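Local coordinates for glycosyl hydrolase family 2, TIM barrel domain protein (Parabacteroides merdae ATCC 43184, PDB 6DXU) that probably hydrolyses beta-glucuronides as a gut-bacterial beta-glucuronidase of glycoside hydrolase family 2, at residues G487-V492 with R556-G561; R523-A528 with D560-E565; V568-D573 with E657-S662. All blocks are in the same frame, centred on the assembly; numbering follows the deposited sequence.

All three contacts gather round the polypeptide from Arg556 to Asp573, on one side of the chain's centre. Contacts 1 and 2 share Asp560 and Gly561, and their centres lie about 12 Å apart; contact 3 is about 13 Å from contact 2 and about 18 Å from contact 1. Along the chain, loops 487-492 and 523-528 come first, followed by short helix 557-560, the turn after it and helix 565-579, which meets strand 655-662. This helix connects barrel strands 512-513 and 587-589. The series thus runs from two loops of the TIM barrel, through a bicine pocket, to the beta domain that follows the barrel.

Contact 1. Residues G487-V492 with R556-G561; sequences GWYRGV and RASRDG
With chi1 of Trp488 at -168°, its indole folds back beside its own carbonyl carbon and lies flat against the start of helix 557-560, where Ser558 covers it. Ser558 CB stands over the five-membered ring, 3.5 Å from its centroid and 19° off the normal, a CH-pi contact, and Ser558 CA sits above the same face. The chi1 of Ser558, 64°, turns its OG to Tyr489, 3.6 Å from CD2. At the benzene end of the indole, Ala557 CB packs 4.0 Å from Trp488 CE3. Backbone groups secure the helix start as well: Ser558 N donates to Trp488 O at 3.1 Å. A water accepts from Ala557 N at 2.8 Å and donates to Trp488 O and Gly491 O, so two N-H groups of the first turn are matched by the loop. Arg556, the N-cap residue, lays its CD 3.3 Å from Tyr489 O and sends its guanidinium to the carbonyls of Val554, Gly552 and Asp547. Trp488 also meets the ring of Trp563. The loop follows barrel strand 479-481, so this is a beta-alpha loop of a TIM barrel clasping a helix N-terminus beside the bicine pocket.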
loop_
_atom_site.group_PDB
_atom_site.type_symbol
_atom_site.label_atom_id
_atom_site.label_comp_id
_atom_site.label_asym_id
_atom_site.label_seq_id
_atom_site.Cartn_x
_atom_site.Cartn_y
_atom_site.Cartn_z
ATOM N N GLY D 487 -53.668 2.148 -4.973
ATOM C CA GLY D 487 -54.353 2.604 -3.787
ATOM C C GLY D 487 -53.435 3.075 -2.688
ATOM O O GLY D 487 -53.917 3.426 -1.602
ATOM N N TRP D 488 -52.124 3.065 -2.906
ATOM C CA TRP D 488 -51.273 3.654 -1.884
ATOM C C TRP D 488 -50.411 4.755 -2.475
ATOM O O TRP D 488 -50.807 5.923 -2.433
ATOM C CB TRP D 488 -50.421 2.601 -1.177
ATOM C CG TRP D 488 -49.777 3.203 0.049
ATOM C CD1 TRP D 488 -48.446 3.481 0.242
ATOM C CD2 TRP D 488 -50.460 3.677 1.212
ATOM N NE1 TRP D 488 -48.263 4.066 1.481
ATOM C CE2 TRP D 488 -49.485 4.200 2.091
ATOM C CE3 TRP D 488 -51.807 3.692 1.607
ATOM C CZ2 TRP D 488 -49.815 4.737 3.341
ATOM C CZ3 TRP D 488 -52.133 4.223 2.851
ATOM C CH2 TRP D 488 -51.144 4.738 3.699
ATOM N N TYR D 489 -49.258 4.410 -3.063
ATOM C CA TYR D 489 -48.386 5.456 -3.589
ATOM C C TYR D 489 -48.941 6.087 -4.857
ATOM O O TYR D 489 -48.514 7.187 -5.216
ATOM C CB TYR D 489 -46.974 4.913 -3.855
ATOM C CG TYR D 489 -46.207 4.597 -2.588
ATOM C CD1 TYR D 489 -45.705 3.326 -2.359
ATOM C CD2 TYR D 489 -46.016 5.570 -1.604
ATOM C CE1 TYR D 489 -45.022 3.032 -1.202
ATOM C CE2 TYR D 489 -45.333 5.283 -0.438
ATOM C CZ TYR D 489 -44.831 4.013 -0.246
ATOM O OH TYR D 489 -44.141 3.710 0.909
ATOM N N ARG D 490 -49.885 5.429 -5.527
ATOM C CA ARG D 490 -50.472 5.986 -6.734
ATOM C C ARG D 490 -51.820 5.333 -7.006
ATOM O O ARG D 490 -52.024 4.144 -6.737
ATOM C CB ARG D 490 -49.531 5.792 -7.932
ATOM C CG ARG D 490 -49.978 6.468 -9.214
ATOM C CD ARG D 490 -48.840 6.496 -10.236
ATOM N NE ARG D 490 -47.684 7.242 -9.741
ATOM C CZ ARG D 490 -47.529 8.559 -9.875
ATOM N NH1 ARG D 490 -48.462 9.276 -10.490
ATOM N NH2 ARG D 490 -46.445 9.158 -9.396
ATOM N N GLY D 491 -52.737 6.130 -7.544
ATOM C CA GLY D 491 -54.009 5.627 -8.020
ATOM C C GLY D 491 -54.940 5.075 -6.953
ATOM O O GLY D 491 -54.822 5.348 -5.754
ATOM N N VAL D 492 -55.858 4.235 -7.416
ATOM C CA VAL D 492 -56.890 3.658 -6.567
ATOM C C VAL D 492 -56.733 2.149 -6.589
ATOM O O VAL D 492 -56.286 1.572 -7.586
ATOM C CB VAL D 492 -58.291 4.083 -7.049
ATOM C CG1 VAL D 492 -58.422 5.602 -6.972
ATOM C CG2 VAL D 492 -58.540 3.589 -8.484
ATOM N N ARG D 556 -52.931 11.177 -3.462
ATOM C CA ARG D 556 -52.634 9.762 -3.278
ATOM C C ARG D 556 -52.863 9.389 -1.815
ATOM O O ARG D 556 -52.617 10.194 -0.911
ATOM C CB ARG D 556 -51.192 9.442 -3.698
ATOM C CG ARG D 556 -50.123 10.271 -2.985
ATOM C CD ARG D 556 -48.765 10.153 -3.690
ATOM N NE ARG D 556 -47.674 10.731 -2.905
ATOM C CZ ARG D 556 -47.392 12.031 -2.856
ATOM N NH1 ARG D 556 -48.126 12.900 -3.542
ATOM N NH2 ARG D 556 -46.375 12.465 -2.122
ATOM N N ALA D 557 -53.317 8.149 -1.597
ATOM C CA ALA D 557 -53.646 7.698 -0.248
ATOM C C ALA D 557 -52.441 7.771 0.681
ATOM O O ALA D 557 -52.589 8.098 1.864
ATOM C CB ALA D 557 -54.201 6.274 -0.286
ATOM N N SER D 558 -51.239 7.476 0.170
ATOM C CA SER D 558 -50.063 7.499 1.034
ATOM C C SER D 558 -49.862 8.874 1.658
ATOM O O SER D 558 -49.391 8.977 2.796
ATOM C CB SER D 558 -48.806 7.103 0.250
ATOM O OG SER D 558 -48.532 8.041 -0.770
ATOM N N ARG D 559 -50.224 9.933 0.934
ATOM C CA ARG D 559 -50.062 11.296 1.421
ATOM C C ARG D 559 -51.314 11.834 2.104
ATOM O O ARG D 559 -51.209 12.539 3.110
ATOM C CB ARG D 559 -49.683 12.234 0.276
ATOM C CG ARG D 559 -49.281 13.623 0.756
ATOM C CD ARG D 559 -49.234 14.615 -0.382
ATOM N NE ARG D 559 -50.549 14.800 -0.988
ATOM C CZ ARG D 559 -50.779 15.604 -2.020
ATOM N NH1 ARG D 559 -49.781 16.300 -2.560
ATOM N NH2 ARG D 559 -52.004 15.711 -2.510
ATOM N N ASP D 560 -52.495 11.529 1.570
ATOM C CA ASP D 560 -53.732 12.155 2.016
ATOM C C ASP D 560 -54.587 11.251 2.882
ATOM O O ASP D 560 -55.510 11.746 3.541
ATOM C CB ASP D 560 -54.553 12.603 0.797
ATOM C CG ASP D 560 -53.743 13.456 -0.154
ATOM O OD1 ASP D 560 -52.823 14.141 0.334
ATOM O OD2 ASP D 560 -54.010 13.432 -1.376
ATOM N N GLY D 561 -54.294 9.951 2.913
ATOM C CA GLY D 561 -55.113 9.023 3.674
ATOM C C GLY D 561 -54.945 9.206 5.170
ATOM O O GLY D 561 -54.029 9.886 5.648
HETATM O O HOH W 1 -53.133 6.595 -3.951
#

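Contact 2. Residues R523-A528 with D560-E565; sequences RHSEDA and DGDWSE. With BCN (bicine), chain L.
Arg523 and Trp563 are set against bicine in different ways, one by the edge of its guanidinium and the other by a ring face. The arginine runs extended from its backbone and then bends at chi3 (-75°), which brings NH1 to bicine O4 at 2.9 Å, close to the guanidinium plane. NH1 also reaches Asp562 O at 3.0 Å, although the position of that oxygen is less certain, while NH2 is held by Gln793 OE1 and Ala794 O. The indole of Trp563 takes bicine C3 over one face, 3.4 Å from CD1, and its NE1 is bonded to Ser558 O. A leucine in place of Arg523 has no guanidinium, and would probably leave bicine O4 and Gln793 OE1 without this donor.

Further along, the carboxylate of Asp562 is turned so that its two oxygens serve different neighbours. OD1 accepts from Ser564 N and Ser564 OG, both at 2.8 Å and from the same face of its plane, the first bond closing an Asx turn. OD2 looks across to Ser525, 3.1 Å from CB, and receives a water that also donates to His524 O. The His524 ring and Glu565 carboxylate are inclined by 27°, with CE1 3.8 Å from OE1; they do not pair, the ring being bonded to Tyr641 and Thr644 and the carboxylate to Arg522 N and Glu623 N. Glu565 N donates to Arg523 O at 2.8 Å, tying the loop to the start of helix 565-579, whose N-cap is Ser564. An Asx turn leading into a helix N-cap thus forms one wall of the bicine pocket, which Asp603, Asn604, Pro605 and Lys766 help to complete.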
loop_
_atom_site.group_PDB
_atom_site.type_symbol
_atom_site.label_atom_id
_atom_site.label_comp_id
_atom_site.label_asym_id
_atom_site.label_seq_id
_atom_site.Cartn_x
_atom_site.Cartn_y
_atom_site.Cartn_z
ATOM N N ARG D 523 -55.549 2.547 15.080
ATOM C CA ARG D 523 -56.282 3.683 14.534
ATOM C C ARG D 523 -57.346 3.195 13.564
ATOM O O ARG D 523 -57.055 2.402 12.661
ATOM C CB ARG D 523 -55.356 4.665 13.829
ATOM C CG ARG D 523 -56.086 5.854 13.220
ATOM C CD ARG D 523 -55.127 6.753 12.445
ATOM N NE ARG D 523 -54.287 7.570 13.324
ATOM C CZ ARG D 523 -53.197 8.218 12.926
ATOM N NH1 ARG D 523 -52.793 8.137 11.659
ATOM N NH2 ARG D 523 -52.495 8.944 13.796
ATOM N N HIS D 524 -58.575 3.667 13.752
ATOM C CA HIS D 524 -59.694 3.230 12.939
ATOM C C HIS D 524 -60.469 4.449 12.458
ATOM O O HIS D 524 -60.223 5.583 12.888
ATOM C CB HIS D 524 -60.570 2.240 13.716
ATOM C CG HIS D 524 -59.798 1.085 14.278
ATOM N ND1 HIS D 524 -59.518 -0.052 13.550
ATOM C CD2 HIS D 524 -59.234 0.900 15.498
ATOM C CE1 HIS D 524 -58.821 -0.891 14.298
ATOM N NE2 HIS D 524 -58.638 -0.339 15.485
ATOM N N SER D 525 -61.401 4.216 11.536
ATOM C CA SER D 525 -62.132 5.322 10.931
ATOM C C SER D 525 -63.543 4.881 10.583
ATOM O O SER D 525 -63.750 3.769 10.093
ATOM C CB SER D 525 -61.435 5.839 9.667
ATOM O OG SER D 525 -62.136 6.934 9.087
ATOM N N GLU D 526 -64.509 5.746 10.887
ATOM C CA GLU D 526 -65.876 5.532 10.423
ATOM C C GLU D 526 -66.006 5.763 8.917
ATOM O O GLU D 526 -66.975 5.283 8.315
ATOM C CB GLU D 526 -66.856 6.422 11.201
ATOM C CG GLU D 526 -67.060 6.015 12.671
ATOM C CD GLU D 526 -67.747 4.668 12.854
ATOM O OE1 GLU D 526 -68.175 4.039 11.858
ATOM O OE2 GLU D 526 -67.858 4.223 14.016
ATOM N N ASP D 527 -65.098 6.550 8.316
ATOM C CA ASP D 527 -65.042 6.729 6.857
ATOM C C ASP D 527 -63.586 6.717 6.380
ATOM O O ASP D 527 -62.922 7.762 6.352
ATOM C CB ASP D 527 -65.744 8.014 6.437
ATOM C CG ASP D 527 -65.823 8.170 4.924
ATOM O OD1 ASP D 527 -65.356 7.266 4.185
ATOM O OD2 ASP D 527 -66.354 9.209 4.475
ATOM N N ALA D 528 -63.117 5.549 5.940
ATOM C CA ALA D 528 -61.725 5.416 5.513
ATOM C C ALA D 528 -61.410 6.236 4.272
ATOM O O ALA D 528 -60.236 6.531 4.015
ATOM C CB ALA D 528 -61.402 3.946 5.237
ATOM N N ASP D 560 -52.495 11.529 1.570
ATOM C CA ASP D 560 -53.732 12.155 2.016
ATOM C C ASP D 560 -54.587 11.251 2.882
ATOM O O ASP D 560 -55.510 11.746 3.541
ATOM C CB ASP D 560 -54.553 12.603 0.797
ATOM C CG ASP D 560 -53.743 13.456 -0.154
ATOM O OD1 ASP D 560 -52.823 14.141 0.334
ATOM O OD2 ASP D 560 -54.010 13.432 -1.376
ATOM N N GLY D 561 -54.294 9.951 2.913
ATOM C CA GLY D 561 -55.113 9.023 3.674
ATOM C C GLY D 561 -54.945 9.206 5.170
ATOM O O GLY D 561 -54.029 9.886 5.648
ATOM N N ASP D 562 -55.885 8.655 5.944
ATOM C CA ASP D 562 -55.735 8.801 7.393
ATOM C C ASP D 562 -54.771 7.803 8.025
ATOM O O ASP D 562 -54.518 7.903 9.237
ATOM C CB ASP D 562 -57.068 8.705 8.142
ATOM C CG ASP D 562 -57.755 7.358 8.000
ATOM O OD1 ASP D 562 -57.253 6.429 7.324
ATOM O OD2 ASP D 562 -58.881 7.248 8.549
ATOM N N TRP D 563 -54.309 6.804 7.260
ATOM C CA TRP D 563 -53.423 5.746 7.774
ATOM C C TRP D 563 -54.108 4.892 8.834
ATOM O O TRP D 563 -53.470 4.380 9.773
ATOM C CB TRP D 563 -52.091 6.289 8.297
ATOM C CG TRP D 563 -51.174 6.766 7.191
ATOM C CD1 TRP D 563 -51.526 7.466 6.058
ATOM C CD2 TRP D 563 -49.754 6.594 7.130
ATOM N NE1 TRP D 563 -50.400 7.722 5.296
ATOM C CE2 TRP D 563 -49.305 7.202 5.938
ATOM C CE3 TRP D 563 -48.817 5.984 7.971
ATOM C CZ2 TRP D 563 -47.952 7.206 5.564
ATOM C CZ3 TRP D 563 -47.485 5.984 7.601
ATOM C CH2 TRP D 563 -47.062 6.597 6.410
ATOM N N SER D 564 -55.420 4.782 8.726
ATOM C CA SER D 564 -56.152 3.919 9.627
ATOM C C SER D 564 -56.060 2.479 9.154
ATOM O O SER D 564 -55.814 2.196 7.980
ATOM C CB SER D 564 -57.617 4.339 9.711
ATOM O OG SER D 564 -58.270 4.068 8.486
ATOM N N GLU D 565 -56.258 1.561 10.097
ATOM C CA GLU D 565 -56.411 0.166 9.720
ATOM C C GLU D 565 -57.625 -0.038 8.824
ATOM O O GLU D 565 -57.665 -0.995 8.052
ATOM C CB GLU D 565 -56.538 -0.701 10.960
ATOM C CG GLU D 565 -55.402 -0.554 11.926
ATOM C CD GLU D 565 -55.277 -1.778 12.800
ATOM O OE1 GLU D 565 -55.144 -1.650 14.038
ATOM O OE2 GLU D 565 -55.327 -2.881 12.240
HETATM N N1 BCN L . -49.458 11.048 8.166
HETATM C C1 BCN L . -49.811 12.405 7.795
HETATM C C2 BCN L . -49.999 13.234 9.064
HETATM O O21 BCN L . -50.079 12.651 10.176
HETATM O O22 BCN L . -50.076 14.491 8.995
HETATM C C3 BCN L . -50.590 10.182 7.852
HETATM C C4 BCN L . -51.691 10.299 8.909
HETATM O O4 BCN L . -51.157 10.071 10.186
HETATM C C5 BCN L . -48.324 10.621 7.347
HETATM C C6 BCN L . -47.013 10.792 8.113
HETATM O O6 BCN L . -47.295 10.840 9.487
HETATM O O HOH W 2 -59.079 7.994 11.540
HETATM O O HOH W 3 -60.439 8.488 7.064
HETATM O O HOH W 4 -57.655 6.744 4.694
#

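Contact 3. Residues V568-D573 with E657-S662; sequences VVRLID and EILVYS
Tyr661 and Asp573 make the clear hydrogen bond of this helix-to-strand contact. Tyr661 OH donates to Asp573 OD2 at 2.8 Å, meeting the oxygen on its anti side and 32° out of the carboxylate plane. The carboxylate lies at the edge of the phenol ring and is turned almost perpendicular to it, the planes 78° apart. The first torsion of Asp573 swings its CG to the side opposite the backbone N and carries the acid off the helix to the tyrosine. Both of its oxygens have further partners: OD2 also accepts from Ala688 N, and OD1 is bonded to Tyr631 OH. This buried carboxylate is therefore gripped by three polar groups, two tyrosine hydroxyls and a backbone N-H, and is likely to be fixed in rotation.

Apolar contact comes from Val569, whose CG1 lies 3.5 Å from Tyr661 CE2 and also touches the hydroxyl. Tyr661 is thereby held between an acid and a methyl group one helical turn apart.

The charged pair is Arg570 and Glu657, whose extended side chains approach from opposite directions, one off the helix and one off the strand. They form a salt bridge through NH2 and OE1, but these atoms are modelled too close together, so its detailed geometry is doubtful. Leu659 CD1 lies over one face of the Arg570 guanidinium.

Segment 568-573 of helix 565-579 runs at 49° to segment 657-662 of strand 655-662, the segment axes 11.9 Å apart at their closest. Glu657, Leu659 and Tyr661, every second residue, face the helix from the central strand of a three-stranded antiparallel sheet flanked by strands 638-640 and 692-696, while helix 623-632 packs beside Val569 and Ile572.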
loop_
_atom_site.group_PDB
_atom_site.type_symbol
_atom_site.label_atom_id
_atom_site.label_comp_id
_atom_site.label_asym_id
_atom_site.label_seq_id
_atom_site.Cartn_x
_atom_site.Cartn_y
_atom_site.Cartn_z
ATOM N N VAL D 568 -56.663 0.115 5.042
ATOM C CA VAL D 568 -55.822 -0.949 4.495
ATOM C C VAL D 568 -56.563 -2.282 4.511
ATOM O O VAL D 568 -56.329 -3.137 3.647
ATOM C CB VAL D 568 -54.456 -1.035 5.211
ATOM C CG1 VAL D 568 -54.560 -1.765 6.525
ATOM C CG2 VAL D 568 -53.438 -1.729 4.296
ATOM N N VAL D 569 -57.474 -2.482 5.461
ATOM C CA VAL D 569 -58.276 -3.696 5.456
ATOM C C VAL D 569 -59.097 -3.774 4.176
ATOM O O VAL D 569 -59.211 -4.837 3.556
ATOM C CB VAL D 569 -59.157 -3.750 6.719
ATOM C CG1 VAL D 569 -60.355 -4.666 6.510
ATOM C CG2 VAL D 569 -58.322 -4.239 7.902
ATOM N N ARG D 570 -59.655 -2.642 3.748
ATOM C CA ARG D 570 -60.437 -2.640 2.517
ATOM C C ARG D 570 -59.544 -2.795 1.295
ATOM O O ARG D 570 -59.946 -3.418 0.304
ATOM C CB ARG D 570 -61.268 -1.361 2.426
ATOM C CG ARG D 570 -62.385 -1.330 3.474
ATOM C CD ARG D 570 -63.180 -0.038 3.449
ATOM N NE ARG D 570 -64.292 -0.117 4.402
ATOM C CZ ARG D 570 -65.566 -0.305 4.065
ATOM N NH1 ARG D 570 -65.920 -0.424 2.789
ATOM N NH2 ARG D 570 -66.492 -0.366 5.013
ATOM N N LEU D 571 -58.344 -2.213 1.339
ATOM C CA LEU D 571 -57.406 -2.358 0.229
ATOM C C LEU D 571 -56.955 -3.807 0.063
ATOM O O LEU D 571 -56.871 -4.315 -1.061
ATOM C CB LEU D 571 -56.196 -1.441 0.445
ATOM C CG LEU D 571 -55.070 -1.446 -0.609
ATOM C CD1 LEU D 571 -54.422 -0.073 -0.689
ATOM C CD2 LEU D 571 -53.991 -2.516 -0.327
ATOM N N ILE D 572 -56.624 -4.477 1.167
ATOM C CA ILE D 572 -56.180 -5.865 1.077
ATOM C C ILE D 572 -57.315 -6.764 0.605
ATOM O O ILE D 572 -57.126 -7.634 -0.261
ATOM C CB ILE D 572 -55.618 -6.328 2.433
ATOM C CG1 ILE D 572 -54.316 -5.563 2.726
ATOM C CG2 ILE D 572 -55.412 -7.850 2.455
ATOM C CD1 ILE D 572 -53.869 -5.669 4.191
ATOM N N ASP D 573 -58.501 -6.584 1.199
ATOM C CA ASP D 573 -59.704 -7.312 0.804
ATOM C C ASP D 573 -59.867 -7.282 -0.712
ATOM O O ASP D 573 -60.046 -8.321 -1.360
ATOM C CB ASP D 573 -60.902 -6.667 1.526
ATOM C CG ASP D 573 -62.217 -7.426 1.372
ATOM O OD1 ASP D 573 -62.353 -8.343 0.533
ATOM O OD2 ASP D 573 -63.145 -7.073 2.133
ATOM N N GLU D 657 -71.853 0.039 9.744
ATOM C CA GLU D 657 -71.347 -1.130 9.043
ATOM C C GLU D 657 -70.438 -1.941 9.959
ATOM O O GLU D 657 -69.555 -1.392 10.629
ATOM C CB GLU D 657 -70.591 -0.703 7.789
ATOM C CG GLU D 657 -70.146 -1.876 6.922
ATOM C CD GLU D 657 -69.618 -1.421 5.567
ATOM O OE1 GLU D 657 -68.709 -0.577 5.539
ATOM O OE2 GLU D 657 -70.120 -1.901 4.528
ATOM N N ILE D 658 -70.682 -3.249 10.004
ATOM C CA ILE D 658 -69.858 -4.206 10.730
ATOM C C ILE D 658 -69.351 -5.225 9.721
ATOM O O ILE D 658 -70.150 -5.819 8.983
ATOM C CB ILE D 658 -70.650 -4.903 11.855
ATOM C CG1 ILE D 658 -71.108 -3.878 12.905
ATOM C CG2 ILE D 658 -69.815 -6.009 12.492
ATOM C CD1 ILE D 658 -72.040 -4.471 13.960
ATOM N N LEU D 659 -68.030 -5.401 9.665
ATOM C CA LEU D 659 -67.381 -6.356 8.778
ATOM C C LEU D 659 -66.883 -7.540 9.588
ATOM O O LEU D 659 -66.334 -7.368 10.679
ATOM C CB LEU D 659 -66.195 -5.706 8.036
ATOM C CG LEU D 659 -66.470 -4.432 7.243
ATOM C CD1 LEU D 659 -65.199 -3.929 6.561
ATOM C CD2 LEU D 659 -67.587 -4.670 6.233
ATOM N N VAL D 660 -67.052 -8.742 9.051
ATOM C CA VAL D 660 -66.519 -9.954 9.661
ATOM C C VAL D 660 -65.615 -10.635 8.642
ATOM O O VAL D 660 -66.028 -10.872 7.500
ATOM C CB VAL D 660 -67.644 -10.893 10.132
ATOM C CG1 VAL D 660 -67.077 -12.220 10.621
ATOM C CG2 VAL D 660 -68.445 -10.207 11.239
ATOM N N TYR D 661 -64.376 -10.923 9.045
ATOM C CA TYR D 661 -63.425 -11.631 8.188
ATOM C C TYR D 661 -63.351 -13.074 8.669
ATOM O O TYR D 661 -62.942 -13.349 9.801
ATOM C CB TYR D 661 -62.065 -10.916 8.165
ATOM C CG TYR D 661 -62.179 -9.694 7.290
ATOM C CD1 TYR D 661 -62.132 -9.809 5.905
ATOM C CD2 TYR D 661 -62.456 -8.443 7.832
ATOM C CE1 TYR D 661 -62.297 -8.709 5.082
ATOM C CE2 TYR D 661 -62.613 -7.328 7.017
ATOM C CZ TYR D 661 -62.537 -7.476 5.637
ATOM O OH TYR D 661 -62.708 -6.391 4.811
ATOM N N SER D 662 -63.804 -13.992 7.819
ATOM C CA SER D 662 -63.977 -15.377 8.217
ATOM C C SER D 662 -63.877 -16.236 6.975
ATOM O O SER D 662 -64.218 -15.789 5.873
ATOM C CB SER D 662 -65.335 -15.582 8.917
ATOM O OG SER D 662 -65.545 -16.938 9.276
#